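Local coordinates for HTH tetR-type domain-containing protein (Streptomyces coelicolor A3, PDB 3IUV) that probably binds DNA as a transcription regulator of the TetR family, although its specific function is unknown, at residues 28-36 and 47-58. Numbering follows the deposited sequence.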
# COMPACT_ATOMS: atom_id res chain seq x y z
N ILE A 28 8.83 -2.98 -10.94
CA ILE A 28 9.82 -3.87 -10.32
C ILE A 28 10.51 -4.76 -11.34
O ILE A 28 11.69 -5.09 -11.21
CB ILE A 28 9.15 -4.76 -9.24
CG1 ILE A 28 10.00 -6.01 -8.97
CG2 ILE A 28 7.72 -5.15 -9.64
CD1 ILE A 28 11.29 -5.74 -8.24
N ALA A 29 9.76 -5.13 -12.38
CA ALA A 29 10.20 -6.16 -13.31
C ALA A 29 10.92 -5.61 -14.54
O ALA A 29 11.47 -6.38 -15.33
CB ALA A 29 9.02 -7.01 -13.74
N GLY A 30 10.92 -4.29 -14.70
CA GLY A 30 11.53 -3.68 -15.86
C GLY A 30 12.91 -3.09 -15.61
O GLY A 30 13.48 -2.43 -16.48
N LEU A 31 13.44 -3.33 -14.42
CA LEU A 31 14.68 -2.69 -14.00
C LEU A 31 15.79 -3.69 -13.64
O LEU A 31 15.68 -4.43 -12.66
CB LEU A 31 14.42 -1.71 -12.86
CG LEU A 31 15.53 -1.48 -11.84
CD1 LEU A 31 15.66 -0.01 -11.50
CD2 LEU A 31 15.28 -2.31 -10.60
N SER A 32 16.85 -3.68 -14.43
CA SER A 32 18.00 -4.53 -14.20
C SER A 32 19.23 -3.76 -14.62
O SER A 32 19.14 -2.83 -15.41
CB SER A 32 17.90 -5.78 -15.06
OG SER A 32 18.24 -5.47 -16.40
N HIS A 33 20.39 -4.16 -14.09
CA HIS A 33 21.66 -3.53 -14.45
C HIS A 33 21.70 -3.09 -15.89
O HIS A 33 22.12 -1.97 -16.20
CB HIS A 33 22.82 -4.48 -14.21
CG HIS A 33 23.12 -4.67 -12.77
ND1 HIS A 33 22.70 -5.77 -12.06
CD2 HIS A 33 23.78 -3.88 -11.88
CE1 HIS A 33 23.10 -5.66 -10.80
NE2 HIS A 33 23.74 -4.52 -10.67
N ARG A 34 21.29 -3.99 -16.78
CA ARG A 34 21.40 -3.72 -18.20
C ARG A 34 20.41 -2.64 -18.63
O ARG A 34 20.72 -1.82 -19.49
CB ARG A 34 21.22 -5.02 -18.99
CG ARG A 34 21.85 -5.00 -20.36
CD ARG A 34 22.63 -6.28 -20.63
NE ARG A 34 23.40 -6.19 -21.87
CZ ARG A 34 24.50 -6.89 -22.14
NH1 ARG A 34 24.97 -7.74 -21.24
NH2 ARG A 34 25.14 -6.74 -23.30
N THR A 35 19.23 -2.61 -18.00
CA THR A 35 18.17 -1.67 -18.40
C THR A 35 18.38 -0.31 -17.78
O THR A 35 18.07 0.73 -18.37
CB THR A 35 16.77 -2.15 -17.99
OG1 THR A 35 16.72 -3.58 -17.98
CG2 THR A 35 15.75 -1.61 -18.97
N VAL A 36 18.88 -0.33 -16.55
CA VAL A 36 19.36 0.87 -15.90
C VAL A 36 20.58 1.45 -16.63
O VAL A 36 20.72 2.66 -16.76
CB VAL A 36 19.70 0.58 -14.44
CG1 VAL A 36 19.73 1.87 -13.64
CG2 VAL A 36 18.67 -0.37 -13.86
N THR A 47 27.51 0.80 -13.77
CA THR A 47 26.33 0.30 -13.15
C THR A 47 26.69 -0.72 -12.06
O THR A 47 26.22 -0.64 -10.92
CB THR A 47 25.45 -0.29 -14.28
OG1 THR A 47 24.38 0.62 -14.56
CG2 THR A 47 24.95 -1.70 -13.95
N THR A 48 27.54 -1.67 -12.40
CA THR A 48 27.83 -2.72 -11.44
C THR A 48 28.91 -2.27 -10.43
O THR A 48 28.96 -2.74 -9.29
CB THR A 48 28.15 -4.03 -12.17
OG1 THR A 48 29.39 -3.90 -12.87
CG2 THR A 48 27.05 -4.34 -13.19
N TYR A 49 29.75 -1.35 -10.86
CA TYR A 49 30.80 -0.81 -10.01
C TYR A 49 30.14 -0.14 -8.81
O TYR A 49 30.61 -0.21 -7.67
CB TYR A 49 31.65 0.16 -10.83
CG TYR A 49 32.70 0.91 -10.05
CD1 TYR A 49 33.66 0.24 -9.32
CD2 TYR A 49 32.73 2.31 -10.07
CE1 TYR A 49 34.62 0.92 -8.61
CE2 TYR A 49 33.68 3.01 -9.36
CZ TYR A 49 34.63 2.30 -8.63
OH TYR A 49 35.59 2.98 -7.93
N HIS A 50 29.00 0.47 -9.07
CA HIS A 50 28.26 1.10 -8.01
C HIS A 50 27.23 0.19 -7.34
O HIS A 50 26.87 0.40 -6.19
CB HIS A 50 27.63 2.38 -8.54
CG HIS A 50 28.65 3.42 -8.89
ND1 HIS A 50 29.38 4.09 -7.94
CD2 HIS A 50 29.09 3.86 -10.10
CE1 HIS A 50 30.21 4.92 -8.54
NE2 HIS A 50 30.05 4.80 -9.85
N PHE A 51 26.74 -0.83 -8.04
CA PHE A 51 25.74 -1.69 -7.43
C PHE A 51 25.93 -3.12 -7.86
O PHE A 51 25.58 -3.48 -8.98
CB PHE A 51 24.32 -1.23 -7.78
CG PHE A 51 24.04 0.20 -7.42
CD1 PHE A 51 24.05 1.18 -8.40
CD2 PHE A 51 23.79 0.57 -6.11
CE1 PHE A 51 23.81 2.52 -8.07
CE2 PHE A 51 23.56 1.90 -5.77
CZ PHE A 51 23.57 2.87 -6.76
N ALA A 52 26.47 -3.93 -6.96
CA ALA A 52 26.63 -5.36 -7.21
C ALA A 52 25.29 -6.11 -7.33
O ALA A 52 24.94 -6.60 -8.42
CB ALA A 52 27.48 -5.97 -6.13
N THR A 53 24.55 -6.21 -6.22
CA THR A 53 23.26 -6.90 -6.27
C THR A 53 22.29 -5.99 -6.96
O THR A 53 22.49 -4.78 -7.01
CB THR A 53 22.70 -7.28 -4.87
OG1 THR A 53 22.05 -6.14 -4.28
CG2 THR A 53 23.80 -7.76 -3.97
N LEU A 54 21.23 -6.58 -7.52
CA LEU A 54 20.16 -5.80 -8.11
C LEU A 54 19.47 -5.12 -6.95
O LEU A 54 18.80 -4.10 -7.12
CB LEU A 54 19.16 -6.70 -8.83
CG LEU A 54 18.55 -6.19 -10.15
CD1 LEU A 54 18.00 -4.77 -10.00
CD2 LEU A 54 19.56 -6.28 -11.30
N ASP A 55 19.66 -5.69 -5.76
CA ASP A 55 19.03 -5.16 -4.55
C ASP A 55 19.57 -3.80 -4.21
O ASP A 55 18.80 -2.87 -3.99
CB ASP A 55 19.25 -6.09 -3.36
CG ASP A 55 18.39 -7.33 -3.43
OD1 ASP A 55 18.71 -8.31 -2.73
OD2 ASP A 55 17.41 -7.33 -4.21
N ASP A 56 20.90 -3.69 -4.18
CA ASP A 56 21.56 -2.44 -3.82
C ASP A 56 21.03 -1.33 -4.69
O ASP A 56 20.83 -0.21 -4.23
CB ASP A 56 23.06 -2.59 -4.00
CG ASP A 56 23.57 -3.88 -3.45
OD1 ASP A 56 24.37 -4.56 -4.13
OD2 ASP A 56 23.15 -4.23 -2.33
N LEU A 57 20.79 -1.64 -5.95
CA LEU A 57 20.20 -0.65 -6.82
C LEU A 57 18.79 -0.28 -6.32
O LEU A 57 18.52 0.89 -6.04
CB LEU A 57 20.17 -1.12 -8.26
CG LEU A 57 20.30 0.04 -9.24
CD1 LEU A 57 19.64 -0.32 -10.55
CD2 LEU A 57 19.68 1.31 -8.66
N MSE A 58 17.91 -1.26 -6.18
CA MSE A 58 16.58 -0.99 -5.64
C MSE A 58 16.65 -0.44 -4.22
O MSE A 58 15.75 0.29 -3.79
CB MSE A 58 15.70 -2.23 -5.66
CG MSE A 58 15.34 -2.67 -7.06
SE MSE A 58 13.93 -4.01 -7.08
CE MSE A 58 14.55 -5.02 -8.66
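The imidazole of H33 is the main bump of this contact. It fills a hollow lined by T47, T48, the backbone of 51-53 and L54. The ring stands with CG anti to the carbonyl carbon (chi1 -73°), which sends it from the start of its helix into the turn. There NE2 donates to F51 O at 2.7 Å. The bond is somewhat bent, with an N-H...O angle of 148°, and the donor lies 29° off the carbonyl plane. T47 CG2 meets the ring at its edge, 3.2 Å from H33 CD2. T48 CG2 comes in obliquely beside it. L54 CD2 lies obliquely by ND1 as the two side chains run past each other in opposite directions. The bond to F51 O probably sets the ring's rotation, and the methyls line its pocket.

L54 also fits the bend at L31 and S32; its CD1 is 3.7 Å from L31 CD2. L31 CD2 also touches CE of M58, a selenomethionine. The bent end of M58 brings CE to 3.4 Å from I28 CD1. Deeper in, V36 and L57 meet tip to tip, with V36 CG2 3.4 Å from L57 CD1. T53 N donates to D56 OD1 at the start of the helix carrying L54, L57 and M58.

H33 and V36 lie on helix 33-40, and T47 and T48 on helix 44-50, within the predicted helix-turn-helix of the TetR DNA-binding domain. The contact joins these two helices to the start of helix 54-73. Helix 11-24 packs on L31, F51 and L57, and I28 touches I28 of the second subunit.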